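Local coordinates for protein lipase (Pelosinus fermentans, PDB 5AH0) that is a lipase, probably of the alpha/beta-hydrolase fold, that hydrolyses ester bonds, including those of the polyester poly(butylene adipate-co-terephthalate), at residues A[2-7]-A[152-157]; A[39-44]-A[376-381]; A[168-173]-A[297-302]; A[211-214]-A[220-223]; A[243-248]-A[303-308]. One frame throughout, in Å; residues are numbered along the deposited sequence.

In the fold
From the N terminus, contact 1 (2-7 with 152-157) closes a loop of 144 residues between two strands of the main parallel sheet. Contact 2 (39-44 with 376-381) opens inside that loop and closes only at the last helix, so the two cross; their centres lie 9 Å apart and strands 6-9 and 43-46 are neighbours. Contacts 3, 4 and 5 all nest within the loop of contact 2, on the opposite side of the chain's centre. Contact 4 is a local closure within the loop of contact 3. Contacts 3 and 5 cross, touch, and fasten the loop 297-308 to helices 167-170 and 241-250.

Contact 1 of 5, residues A[2-7]-A[152-157]; sequences NSYPIV and WVHSIT
Tyr-4 sets one corner of its ring over a face of the His-154 imidazole, and Asn-2 brings its amide nitrogen in obliquely from that same side of the ring, nearer ND1. The ring corner is CE2, which stands 3.5 Å from His-154 CD2 and equally close to CG. The neighbouring atom, Tyr-4 CD2, rests 3.7 Å from His-154 CB. The two rings are inclined at 48° with centroids 5.1 Å apart, too oblique for either a parallel stack or a T-shaped pair, and the side chains cross nearly at right angles. His-154 reaches this place because its CG is anti to the backbone N (chi1 -160°), which swings the imidazole out toward the N-terminal segment.

The Asn-2 and His-154 side chains reach toward each other. ND2 of Asn-2 comes to 3.7 Å from ND1 of His-154, a polar neighbourhood and not a bond, with the amide plane steeply inclined to the ring. What fixes the amide is its other end: OD1 of Asn-2 accepts from the backbone N of Tyr-4 at 2.8 Å, an Asx turn, and is also hydrogen-bonded to NE2 of His-109. The ND1 of His-109 is bonded in turn to OG of Ser-155, so that imidazole bridges both segments.

The closest backbones, at Tyr-4 and His-154, still have CA atoms 8.0 Å apart, because strand 108-113 runs between strands 6-9 and 153-159. The contact thus joins the lead-in to one strand with the start of another, and this parallel strand order is consistent with the alpha/beta-hydrolase fold.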
# COMPACT_ATOMS: atom_id res chain seq x y z
N ASN A 2 8.57 23.63 5.89
CA ASN A 2 7.45 22.75 5.60
C ASN A 2 6.76 22.29 6.89
O ASN A 2 7.43 21.91 7.84
CB ASN A 2 7.95 21.54 4.80
CG ASN A 2 6.84 20.57 4.39
OD1 ASN A 2 5.98 20.19 5.18
ND2 ASN A 2 6.89 20.15 3.13
N SER A 3 5.43 22.32 6.91
CA SER A 3 4.65 21.82 8.05
C SER A 3 3.47 20.93 7.65
O SER A 3 2.56 20.68 8.44
CB SER A 3 4.12 22.97 8.90
OG SER A 3 5.04 23.29 9.92
N TYR A 4 3.46 20.49 6.40
CA TYR A 4 2.47 19.52 5.96
C TYR A 4 2.53 18.26 6.82
O TYR A 4 3.62 17.76 7.16
CB TYR A 4 2.70 19.14 4.50
CG TYR A 4 2.72 20.32 3.55
CD1 TYR A 4 1.77 21.34 3.65
CD2 TYR A 4 3.68 20.40 2.56
CE1 TYR A 4 1.79 22.43 2.77
CE2 TYR A 4 3.71 21.47 1.68
CZ TYR A 4 2.77 22.48 1.78
OH TYR A 4 2.83 23.53 0.90
N PRO A 5 1.35 17.74 7.18
CA PRO A 5 1.31 16.50 7.95
C PRO A 5 1.67 15.29 7.10
O PRO A 5 1.69 15.37 5.86
CB PRO A 5 -0.14 16.42 8.42
CG PRO A 5 -0.91 17.23 7.42
CD PRO A 5 0.02 18.34 7.01
N ILE A 6 1.94 14.18 7.78
CA ILE A 6 2.23 12.91 7.14
C ILE A 6 1.02 11.98 7.24
O ILE A 6 0.44 11.84 8.32
CB ILE A 6 3.43 12.23 7.77
CG1 ILE A 6 4.72 12.95 7.39
CG2 ILE A 6 3.48 10.78 7.37
CD1 ILE A 6 5.94 12.50 8.18
N VAL A 7 0.63 11.37 6.12
CA VAL A 7 -0.42 10.36 6.14
C VAL A 7 0.16 9.01 5.78
O VAL A 7 0.74 8.84 4.70
CB VAL A 7 -1.59 10.72 5.17
CG1 VAL A 7 -2.46 9.50 4.88
CG2 VAL A 7 -2.42 11.82 5.76
N TRP A 152 -2.76 18.53 -3.93
CA TRP A 152 -2.89 18.42 -2.48
C TRP A 152 -1.78 17.60 -1.80
O TRP A 152 -1.80 17.37 -0.59
CB TRP A 152 -4.25 17.81 -2.14
CG TRP A 152 -5.43 18.67 -2.52
CD1 TRP A 152 -5.40 19.89 -3.15
CD2 TRP A 152 -6.81 18.37 -2.30
NE1 TRP A 152 -6.68 20.36 -3.33
CE2 TRP A 152 -7.56 19.45 -2.81
CE3 TRP A 152 -7.48 17.29 -1.71
CZ2 TRP A 152 -8.95 19.48 -2.75
CZ3 TRP A 152 -8.86 17.32 -1.66
CH2 TRP A 152 -9.58 18.41 -2.18
N VAL A 153 -0.83 17.13 -2.60
CA VAL A 153 0.20 16.24 -2.10
C VAL A 153 1.56 16.84 -2.43
O VAL A 153 1.79 17.26 -3.57
CB VAL A 153 0.08 14.83 -2.71
CG1 VAL A 153 1.27 13.95 -2.31
CG2 VAL A 153 -1.24 14.20 -2.29
N HIS A 154 2.44 16.90 -1.44
CA HIS A 154 3.73 17.54 -1.66
C HIS A 154 4.79 16.51 -2.01
O HIS A 154 5.65 16.75 -2.87
CB HIS A 154 4.15 18.35 -0.43
CG HIS A 154 5.18 19.39 -0.74
ND1 HIS A 154 6.51 19.24 -0.41
CD2 HIS A 154 5.08 20.58 -1.36
CE1 HIS A 154 7.18 20.30 -0.81
NE2 HIS A 154 6.34 21.13 -1.39
N SER A 155 4.75 15.37 -1.34
CA SER A 155 5.71 14.32 -1.60
C SER A 155 5.10 12.95 -1.47
O SER A 155 4.11 12.75 -0.77
CB SER A 155 6.90 14.42 -0.65
OG SER A 155 6.46 14.29 0.69
N ILE A 156 5.74 11.99 -2.13
CA ILE A 156 5.36 10.61 -2.01
C ILE A 156 6.60 9.79 -1.66
O ILE A 156 7.59 9.80 -2.39
CB ILE A 156 4.72 10.09 -3.31
CG1 ILE A 156 3.29 10.64 -3.45
CG2 ILE A 156 4.72 8.56 -3.35
CD1 ILE A 156 2.53 9.99 -4.59
N THR A 157 6.55 9.10 -0.53
CA THR A 157 7.61 8.19 -0.17
C THR A 157 7.05 6.79 -0.21
O THR A 157 6.05 6.52 0.46
CB THR A 157 8.18 8.47 1.21
OG1 THR A 157 8.73 9.79 1.23
CG2 THR A 157 9.28 7.46 1.57

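Contact 2 of 5, residues A[39-44]-A[376-381]; sequences YGYTAY and LAEKLS
The link between helix 32-38 and strand 43-46, an alpha-to-beta connection of the parallel sheet, sends Tyr-41 onto the last turn of helix 370-380 at Ala-377, Glu-378 and Ser-381. Helix 32-38 ends in a Schellman motif at Gly-40 (phi 105°), immediately before the tyrosine. Ala-377 CB sits over one face of the ring, 4.2 Å from the centroid of Tyr-41 and 28° off its normal, a CH-pi contact. At the far end of the ring, OH of Tyr-41 lies only 3.1 Å from CG of Glu-378, a tight approach to a methylene. The glutamate's carboxylate has its own partner, Lys-374, through OE2. Ser-381 meets the ring at its edge, OG to Tyr-41 CE1 3.6 Å, and that hydroxyl is engaged with the helix, donating to Glu-378 O at 2.9 Å. Replacing Tyr-41 by alanine removes the ring, which is likely to uncover CB of Ala-377 and CG of Glu-378 and open a gap between link and helix. Beyond the ring, Leu-376 and Leu-380 pack the same helix on strands 108-113 and 153-159, while Thr-42 and Tyr-44 pair with Ile-6 of strand 6-9.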
# COMPACT_ATOMS: atom_id res chain seq x y z
N TYR A 39 6.87 13.93 18.72
CA TYR A 39 8.09 14.65 18.37
C TYR A 39 7.79 15.96 17.65
O TYR A 39 8.69 16.73 17.37
CB TYR A 39 9.00 13.81 17.48
CG TYR A 39 9.83 12.79 18.21
CD1 TYR A 39 10.60 13.15 19.32
CD2 TYR A 39 9.85 11.47 17.78
CE1 TYR A 39 11.39 12.19 19.98
CE2 TYR A 39 10.62 10.52 18.42
CZ TYR A 39 11.38 10.88 19.52
OH TYR A 39 12.13 9.90 20.13
N GLY A 40 6.52 16.19 17.31
CA GLY A 40 6.13 17.42 16.64
C GLY A 40 5.85 17.23 15.16
O GLY A 40 5.45 18.17 14.48
N TYR A 41 6.09 16.03 14.65
CA TYR A 41 5.77 15.71 13.27
C TYR A 41 4.38 15.09 13.18
O TYR A 41 4.24 13.87 13.31
CB TYR A 41 6.83 14.77 12.69
CG TYR A 41 8.19 15.42 12.70
CD1 TYR A 41 8.53 16.35 11.73
CD2 TYR A 41 9.12 15.14 13.70
CE1 TYR A 41 9.76 16.98 11.73
CE2 TYR A 41 10.35 15.77 13.72
CZ TYR A 41 10.67 16.68 12.73
OH TYR A 41 11.89 17.32 12.72
N THR A 42 3.36 15.91 12.92
CA THR A 42 1.99 15.42 12.84
C THR A 42 1.87 14.29 11.84
O THR A 42 2.20 14.46 10.66
CB THR A 42 1.01 16.52 12.42
OG1 THR A 42 1.04 17.59 13.38
CG2 THR A 42 -0.41 15.97 12.33
N ALA A 43 1.42 13.13 12.31
CA ALA A 43 1.23 11.98 11.43
C ALA A 43 -0.13 11.36 11.67
O ALA A 43 -0.59 11.27 12.80
CB ALA A 43 2.31 10.96 11.64
N TYR A 44 -0.76 10.96 10.58
CA TYR A 44 -2.06 10.32 10.60
C TYR A 44 -1.94 8.95 9.97
O TYR A 44 -1.00 8.69 9.21
CB TYR A 44 -3.08 11.16 9.84
CG TYR A 44 -3.28 12.55 10.39
CD1 TYR A 44 -3.89 12.74 11.62
CD2 TYR A 44 -2.86 13.67 9.69
CE1 TYR A 44 -4.09 14.01 12.13
CE2 TYR A 44 -3.05 14.96 10.20
CZ TYR A 44 -3.67 15.12 11.42
OH TYR A 44 -3.86 16.39 11.94
N LEU A 376 13.08 10.36 8.49
CA LEU A 376 12.32 10.56 7.26
C LEU A 376 11.41 11.78 7.37
O LEU A 376 11.42 12.63 6.48
CB LEU A 376 11.49 9.31 6.93
CG LEU A 376 10.50 9.46 5.76
CD1 LEU A 376 11.18 10.02 4.49
CD2 LEU A 376 9.77 8.13 5.45
N ALA A 377 10.66 11.89 8.47
CA ALA A 377 9.77 13.04 8.66
C ALA A 377 10.53 14.38 8.63
O ALA A 377 10.04 15.35 8.06
CB ALA A 377 9.02 12.92 9.97
N GLU A 378 11.71 14.41 9.25
CA GLU A 378 12.56 15.61 9.22
C GLU A 378 12.89 15.99 7.79
O GLU A 378 12.77 17.15 7.42
CB GLU A 378 13.87 15.39 9.99
CG GLU A 378 13.72 15.19 11.49
CD GLU A 378 15.04 14.82 12.18
OE1 GLU A 378 15.98 14.37 11.50
OE2 GLU A 378 15.13 14.99 13.42
N LYS A 379 13.28 14.99 7.00
CA LYS A 379 13.64 15.23 5.61
C LYS A 379 12.44 15.83 4.87
O LYS A 379 12.56 16.81 4.13
CB LYS A 379 14.11 13.94 4.93
CG LYS A 379 14.68 14.16 3.52
CD LYS A 379 15.62 13.02 3.07
CE LYS A 379 14.85 11.75 2.76
NZ LYS A 379 13.87 12.02 1.67
N LEU A 380 11.27 15.25 5.12
CA LEU A 380 10.05 15.66 4.44
C LEU A 380 9.63 17.06 4.85
O LEU A 380 8.95 17.76 4.10
CB LEU A 380 8.93 14.66 4.73
CG LEU A 380 9.16 13.27 4.14
CD1 LEU A 380 8.03 12.34 4.54
CD2 LEU A 380 9.27 13.37 2.63
N SER A 381 10.04 17.48 6.05
CA SER A 381 9.65 18.79 6.54
C SER A 381 10.70 19.83 6.16
O SER A 381 10.55 21.01 6.46
CB SER A 381 9.48 18.76 8.06
OG SER A 381 10.73 18.70 8.72

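Contact 3 of 5, residues A[168-173]-A[297-302]; sequences LADGIN and YTRNEQ
The weakly bonded helical turn carrying Asp-170 gives way to a positive phi at Ile-172 (56°), while the segment from Tyr-297 to Arg-299 runs as an irregular loop past it. Between the two segments the contact is carried by a buried salt bridge. NH1 of Arg-299 donates to OD2 of Asp-170 at 2.7 Å, and the N-H points almost straight at the oxygen, at 173°. The acceptor lies in the guanidinium plane, the two planar groups are nearly coplanar, and OD2 is approached on its anti side. Arg-299 arrives with its chain bent at chi3 (70°), which turns NH1 toward the aspartate.

The same NH1 makes a second bond, to OH of Tyr-297 at 3.1 Å, so one nitrogen ties the carboxylate and the phenol together. The guanidinium nitrogen meets the tyrosine ring at its edge, and OH of Tyr-297 lies 4.1 Å from Asp-170 CB.

The segment 168-173 ends where helix 173-190 begins. That helix probably corresponds to the lid helix of related zinc-containing bacterial lipases, so the bridge ties the stretch leading into it to the long loop following helix 288-294. In that setting the aspartate and arginine each have further partners. Thr-241 OG1 is hydrogen-bonded to OD2 of Asp-170, and Arg-304 reaches the same oxygen through a long, weak ion pair.

The positive charge of Arg-299, with a weaker share from Arg-304, would probably favour the ionised carboxylate. The other terminal nitrogen of Arg-299, NH2, bonds to the carbonyl oxygen of Val-305.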
# COMPACT_ATOMS: atom_id res chain seq x y z
N LEU A 168 5.25 -12.88 -6.68
CA LEU A 168 4.42 -13.55 -5.68
C LEU A 168 2.97 -13.59 -6.15
O LEU A 168 2.27 -14.58 -5.95
CB LEU A 168 4.47 -12.83 -4.34
CG LEU A 168 3.85 -13.61 -3.18
CD1 LEU A 168 4.84 -14.60 -2.58
CD2 LEU A 168 3.31 -12.69 -2.13
N ALA A 169 2.53 -12.52 -6.80
CA ALA A 169 1.15 -12.46 -7.28
C ALA A 169 0.98 -13.14 -8.64
O ALA A 169 -0.13 -13.48 -9.03
CB ALA A 169 0.67 -11.00 -7.35
N ASP A 170 2.09 -13.34 -9.36
CA ASP A 170 2.03 -14.03 -10.65
C ASP A 170 1.73 -15.52 -10.48
O ASP A 170 1.15 -16.14 -11.37
CB ASP A 170 3.33 -13.85 -11.45
CG ASP A 170 3.53 -12.41 -11.96
OD1 ASP A 170 2.94 -11.47 -11.39
OD2 ASP A 170 4.26 -12.23 -12.96
N GLY A 171 2.16 -16.08 -9.35
CA GLY A 171 1.92 -17.47 -9.03
C GLY A 171 0.47 -17.80 -8.68
O GLY A 171 0.14 -18.96 -8.42
N ILE A 172 -0.38 -16.77 -8.65
CA ILE A 172 -1.82 -16.93 -8.43
C ILE A 172 -2.19 -17.66 -7.13
O ILE A 172 -2.78 -17.06 -6.23
CB ILE A 172 -2.49 -17.65 -9.60
CG1 ILE A 172 -2.29 -16.84 -10.88
CG2 ILE A 172 -3.96 -17.85 -9.31
CD1 ILE A 172 -2.84 -17.51 -12.13
N ASN A 173 -1.85 -18.94 -7.03
CA ASN A 173 -2.25 -19.72 -5.87
C ASN A 173 -1.50 -19.34 -4.61
O ASN A 173 -2.02 -19.47 -3.50
CB ASN A 173 -2.05 -21.20 -6.14
CG ASN A 173 -3.33 -21.89 -6.50
OD1 ASN A 173 -4.42 -21.37 -6.26
ND2 ASN A 173 -3.22 -23.07 -7.11
N TYR A 297 11.61 -18.25 -8.81
CA TYR A 297 10.61 -18.17 -9.86
C TYR A 297 11.13 -17.41 -11.07
O TYR A 297 11.46 -16.24 -10.98
CB TYR A 297 9.34 -17.52 -9.33
CG TYR A 297 8.27 -17.37 -10.38
CD1 TYR A 297 7.39 -18.41 -10.66
CD2 TYR A 297 8.13 -16.19 -11.09
CE1 TYR A 297 6.41 -18.29 -11.62
CE2 TYR A 297 7.14 -16.05 -12.07
CZ TYR A 297 6.29 -17.11 -12.33
OH TYR A 297 5.31 -16.98 -13.29
N THR A 298 11.20 -18.09 -12.22
CA THR A 298 11.53 -17.42 -13.48
C THR A 298 10.45 -17.71 -14.52
O THR A 298 9.67 -18.64 -14.39
CB THR A 298 12.91 -17.84 -14.01
OG1 THR A 298 12.94 -19.25 -14.23
CG2 THR A 298 14.01 -17.45 -13.02
N ARG A 299 10.41 -16.89 -15.56
CA ARG A 299 9.40 -17.08 -16.60
C ARG A 299 9.79 -16.38 -17.89
O ARG A 299 10.12 -15.19 -17.89
CB ARG A 299 8.05 -16.56 -16.13
CG ARG A 299 6.93 -16.85 -17.08
CD ARG A 299 5.69 -16.15 -16.63
NE ARG A 299 5.81 -14.71 -16.80
CZ ARG A 299 5.46 -13.81 -15.88
NH1 ARG A 299 4.97 -14.22 -14.71
NH2 ARG A 299 5.60 -12.52 -16.12
N ASN A 300 9.71 -17.12 -18.98
CA ASN A 300 10.08 -16.60 -20.29
C ASN A 300 8.94 -16.86 -21.26
O ASN A 300 9.06 -17.70 -22.15
CB ASN A 300 11.36 -17.26 -20.80
CG ASN A 300 11.99 -16.50 -21.94
OD1 ASN A 300 11.82 -15.29 -22.06
ND2 ASN A 300 12.70 -17.22 -22.81
N GLU A 301 7.82 -16.17 -21.06
CA GLU A 301 6.68 -16.35 -21.94
C GLU A 301 6.43 -15.10 -22.75
O GLU A 301 6.68 -13.98 -22.30
CB GLU A 301 5.44 -16.73 -21.14
CG GLU A 301 5.59 -18.05 -20.41
CD GLU A 301 4.48 -18.31 -19.40
OE1 GLU A 301 3.47 -17.58 -19.43
OE2 GLU A 301 4.64 -19.24 -18.57
N GLN A 302 5.91 -15.29 -23.95
CA GLN A 302 5.62 -14.17 -24.83
C GLN A 302 4.35 -13.45 -24.37
O GLN A 302 3.38 -14.09 -23.95
CB GLN A 302 5.55 -14.66 -26.27
CG GLN A 302 4.67 -15.89 -26.47
CD GLN A 302 4.71 -16.41 -27.90
OE1 GLN A 302 5.35 -15.82 -28.77
NE2 GLN A 302 4.02 -17.52 -28.15

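Contact 4 of 5, residues A[211-214]-A[220-223]; sequences SGES and NRVF
Arg-221 and Glu-213 form a side-on salt bridge that ties the C-terminal part of helix 215-223 to the loop preceding its N-cap. Ser-214 is that N-cap, its OG hydrogen-bonded to the backbone N of Asp-217. From CB the arginine runs out extended, with CG anti to the backbone N (chi1 178°), and then bends at chi3, which turns the guanidinium toward the loop. CD passes 3.9 Å from OE2 of Glu-213. The next atom, NE, donates to OE2 at 3.0 Å with an N-H...O angle of 164°. CZ lies 3.8 Å from OE1, and at the tip NH2 of Arg-221 donates to OE1 of Glu-213 at 2.9 Å. Each carboxylate oxygen offers its syn lone pair, the carboxylate and guanidinium are nearly coplanar (10°), and two parallel bonds fix the rotation of both groups. NH2 also bonds to the carbonyl oxygen of Asn-208, so it grips two acceptors. A leucine in place of Arg-221 would probably leave Glu-213 without its countercharge and less firmly held, and the Asn-208 carbonyl without this donor. The glutamate would keep its backbone partner, the N-H of Lys-210, which meets OE1.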
# COMPACT_ATOMS: atom_id res chain seq x y z
N SER A 211 -22.52 -13.25 10.99
CA SER A 211 -22.60 -13.31 12.45
C SER A 211 -22.20 -14.68 12.96
O SER A 211 -22.61 -15.70 12.41
CB SER A 211 -24.01 -12.96 12.93
OG SER A 211 -24.17 -13.30 14.29
N GLY A 212 -21.38 -14.71 14.00
CA GLY A 212 -20.99 -15.97 14.62
C GLY A 212 -20.06 -16.81 13.76
O GLY A 212 -19.78 -17.97 14.08
N GLU A 213 -19.59 -16.24 12.65
CA GLU A 213 -18.64 -16.92 11.79
C GLU A 213 -17.24 -16.78 12.36
O GLU A 213 -16.82 -15.67 12.72
CB GLU A 213 -18.70 -16.35 10.37
CG GLU A 213 -17.82 -17.07 9.35
CD GLU A 213 -18.06 -16.57 7.93
OE1 GLU A 213 -18.31 -15.36 7.75
OE2 GLU A 213 -18.00 -17.40 6.99
N SER A 214 -16.52 -17.89 12.46
CA SER A 214 -15.15 -17.85 12.96
C SER A 214 -14.24 -17.12 11.97
O SER A 214 -14.54 -17.05 10.79
CB SER A 214 -14.63 -19.26 13.20
OG SER A 214 -14.26 -19.88 11.98
N ASN A 220 -11.23 -18.29 4.80
CA ASN A 220 -11.36 -19.28 3.73
C ASN A 220 -12.46 -18.93 2.74
O ASN A 220 -12.28 -19.08 1.53
CB ASN A 220 -11.60 -20.68 4.30
CG ASN A 220 -10.33 -21.29 4.86
OD1 ASN A 220 -9.23 -20.95 4.42
ND2 ASN A 220 -10.47 -22.19 5.83
N ARG A 221 -13.60 -18.46 3.23
CA ARG A 221 -14.71 -18.13 2.33
C ARG A 221 -14.30 -16.98 1.40
O ARG A 221 -14.67 -16.98 0.23
CB ARG A 221 -15.96 -17.76 3.14
CG ARG A 221 -17.17 -17.35 2.29
CD ARG A 221 -18.45 -17.32 3.12
NE ARG A 221 -18.39 -16.31 4.18
CZ ARG A 221 -18.73 -15.03 4.03
NH1 ARG A 221 -19.16 -14.58 2.86
NH2 ARG A 221 -18.64 -14.20 5.07
N VAL A 222 -13.51 -16.03 1.90
CA VAL A 222 -13.07 -14.91 1.08
C VAL A 222 -12.19 -15.34 -0.09
O VAL A 222 -12.42 -14.93 -1.23
CB VAL A 222 -12.29 -13.89 1.92
CG1 VAL A 222 -11.48 -12.94 1.01
CG2 VAL A 222 -13.23 -13.12 2.84
N PHE A 223 -11.19 -16.17 0.18
CA PHE A 223 -10.18 -16.53 -0.83
C PHE A 223 -10.53 -17.81 -1.61
O PHE A 223 -9.78 -18.24 -2.49
CB PHE A 223 -8.81 -16.65 -0.16
CG PHE A 223 -8.30 -15.34 0.37
CD1 PHE A 223 -7.68 -14.43 -0.48
CD2 PHE A 223 -8.48 -14.99 1.69
CE1 PHE A 223 -7.22 -13.21 -0.00
CE2 PHE A 223 -8.03 -13.78 2.18
CZ PHE A 223 -7.40 -12.89 1.33

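Contact 5 of 5, residues A[243-248]-A[303-308]; sequences GARVLN and GRVIID
Arg-245 and Gly-303 supply the hydrogen bonds of this contact. NH2 of Arg-245 donates to the carbonyl O of Gly-303 at 3.1 Å, with an N-H...O angle of 159°. The geometry is well aligned on both sides: the donor lies in the carbonyl plane, and the oxygen lies in the plane of the guanidinium, at its edge. NH1 of Arg-245 adds a weak second bond to the same Gly-303 O at 3.4 Å, so the oxygen sits in the fork between the two nitrogens. Gly-303 has a positive phi (94°), a conformation readily adopted by glycine.

Van der Waals contact comes from Val-305. Its CG2 meets CD of Arg-245 at 3.5 Å and stands 4.0 Å from NE, the two side chains lying alongside each other and pointing opposite ways. Arg-245 gets there with CG anti to its own N (chi1 -153°) and a bend at chi3, which carries the guanidinium over to the carbonyl. NH1 of Arg-245 also approaches C of Arg-304 at 3.8 Å.

The charged groups have further partners outside the two segments. Arg-304 forms a salt bridge with Asp-242 through NH2, and its NE is 6.5 Å from NH2 of Arg-245, so the two like charges are not in contact. A cation-pi interaction with Trp-329 also engages Arg-245.

The contact joins helix 241-250 to the loop that follows helix 288-294. Behind the helix, Ala-244 and Leu-247 pack against helix 116-129, while Ile-307 sets the loop against helix 167-170.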
# COMPACT_ATOMS: atom_id res chain seq x y z
N GLY A 243 -0.63 -6.76 -14.09
CA GLY A 243 -1.49 -5.66 -13.71
C GLY A 243 -0.77 -4.36 -13.39
O GLY A 243 -1.28 -3.27 -13.68
N ALA A 244 0.42 -4.46 -12.80
CA ALA A 244 1.16 -3.27 -12.43
C ALA A 244 1.55 -2.51 -13.69
O ALA A 244 1.44 -1.28 -13.78
CB ALA A 244 2.39 -3.64 -11.61
N ARG A 245 2.01 -3.29 -14.66
CA ARG A 245 2.32 -2.84 -16.00
C ARG A 245 1.21 -1.94 -16.50
O ARG A 245 1.45 -0.82 -16.95
CB ARG A 245 2.48 -4.06 -16.90
CG ARG A 245 3.38 -3.85 -18.05
CD ARG A 245 3.76 -5.15 -18.72
NE ARG A 245 2.63 -6.02 -19.02
CZ ARG A 245 2.72 -7.05 -19.86
NH1 ARG A 245 3.87 -7.30 -20.47
NH2 ARG A 245 1.67 -7.82 -20.09
N VAL A 246 -0.02 -2.45 -16.40
CA VAL A 246 -1.20 -1.74 -16.85
C VAL A 246 -1.36 -0.42 -16.10
O VAL A 246 -1.60 0.63 -16.71
CB VAL A 246 -2.47 -2.60 -16.67
CG1 VAL A 246 -3.72 -1.79 -16.98
CG2 VAL A 246 -2.39 -3.84 -17.56
N LEU A 247 -1.24 -0.49 -14.78
CA LEU A 247 -1.36 0.71 -13.95
C LEU A 247 -0.33 1.76 -14.37
O LEU A 247 -0.63 2.96 -14.42
CB LEU A 247 -1.20 0.35 -12.47
CG LEU A 247 -1.58 1.40 -11.42
CD1 LEU A 247 -3.09 1.48 -11.33
CD2 LEU A 247 -0.98 1.05 -10.06
N ASN A 248 0.88 1.30 -14.68
CA ASN A 248 1.98 2.18 -15.05
C ASN A 248 1.73 3.02 -16.29
O ASN A 248 2.31 4.08 -16.44
CB ASN A 248 3.25 1.34 -15.27
CG ASN A 248 3.88 0.89 -13.97
OD1 ASN A 248 3.31 1.10 -12.89
ND2 ASN A 248 5.04 0.25 -14.06
N GLY A 303 4.39 -12.12 -24.39
CA GLY A 303 3.24 -11.33 -23.99
C GLY A 303 3.25 -10.91 -22.53
O GLY A 303 2.59 -9.94 -22.16
N ARG A 304 4.01 -11.61 -21.69
CA ARG A 304 4.13 -11.24 -20.29
C ARG A 304 5.52 -10.72 -19.98
O ARG A 304 6.46 -10.97 -20.73
CB ARG A 304 3.80 -12.42 -19.37
CG ARG A 304 2.33 -12.81 -19.36
CD ARG A 304 2.10 -14.02 -18.46
NE ARG A 304 1.64 -13.64 -17.13
CZ ARG A 304 1.72 -14.44 -16.07
NH1 ARG A 304 2.25 -15.65 -16.20
NH2 ARG A 304 1.28 -14.04 -14.88
N VAL A 305 5.66 -10.00 -18.87
CA VAL A 305 6.96 -9.51 -18.41
C VAL A 305 7.92 -10.68 -18.23
O VAL A 305 7.60 -11.66 -17.56
CB VAL A 305 6.82 -8.75 -17.08
CG1 VAL A 305 8.19 -8.32 -16.55
CG2 VAL A 305 5.90 -7.55 -17.26
N ILE A 306 9.09 -10.58 -18.85
CA ILE A 306 10.06 -11.67 -18.77
C ILE A 306 10.75 -11.62 -17.40
O ILE A 306 11.24 -10.57 -16.99
CB ILE A 306 11.12 -11.62 -19.90
CG1 ILE A 306 10.62 -12.35 -21.16
CG2 ILE A 306 12.40 -12.32 -19.46
CD1 ILE A 306 9.42 -11.72 -21.84
N ILE A 307 10.74 -12.75 -16.71
CA ILE A 307 11.25 -12.83 -15.35
C ILE A 307 12.50 -13.68 -15.25
O ILE A 307 12.46 -14.91 -15.32
CB ILE A 307 10.16 -13.34 -14.42
CG1 ILE A 307 9.05 -12.29 -14.38
CG2 ILE A 307 10.71 -13.61 -13.02
CD1 ILE A 307 7.78 -12.80 -13.83
N ASP A 308 13.62 -12.99 -15.07
CA ASP A 308 14.95 -13.57 -15.14
C ASP A 308 15.67 -13.43 -13.81
O ASP A 308 15.09 -12.99 -12.83
CB ASP A 308 15.75 -12.86 -16.22
CG ASP A 308 16.03 -11.42 -15.87
OD1 ASP A 308 15.12 -10.58 -16.07
OD2 ASP A 308 17.14 -11.12 -15.38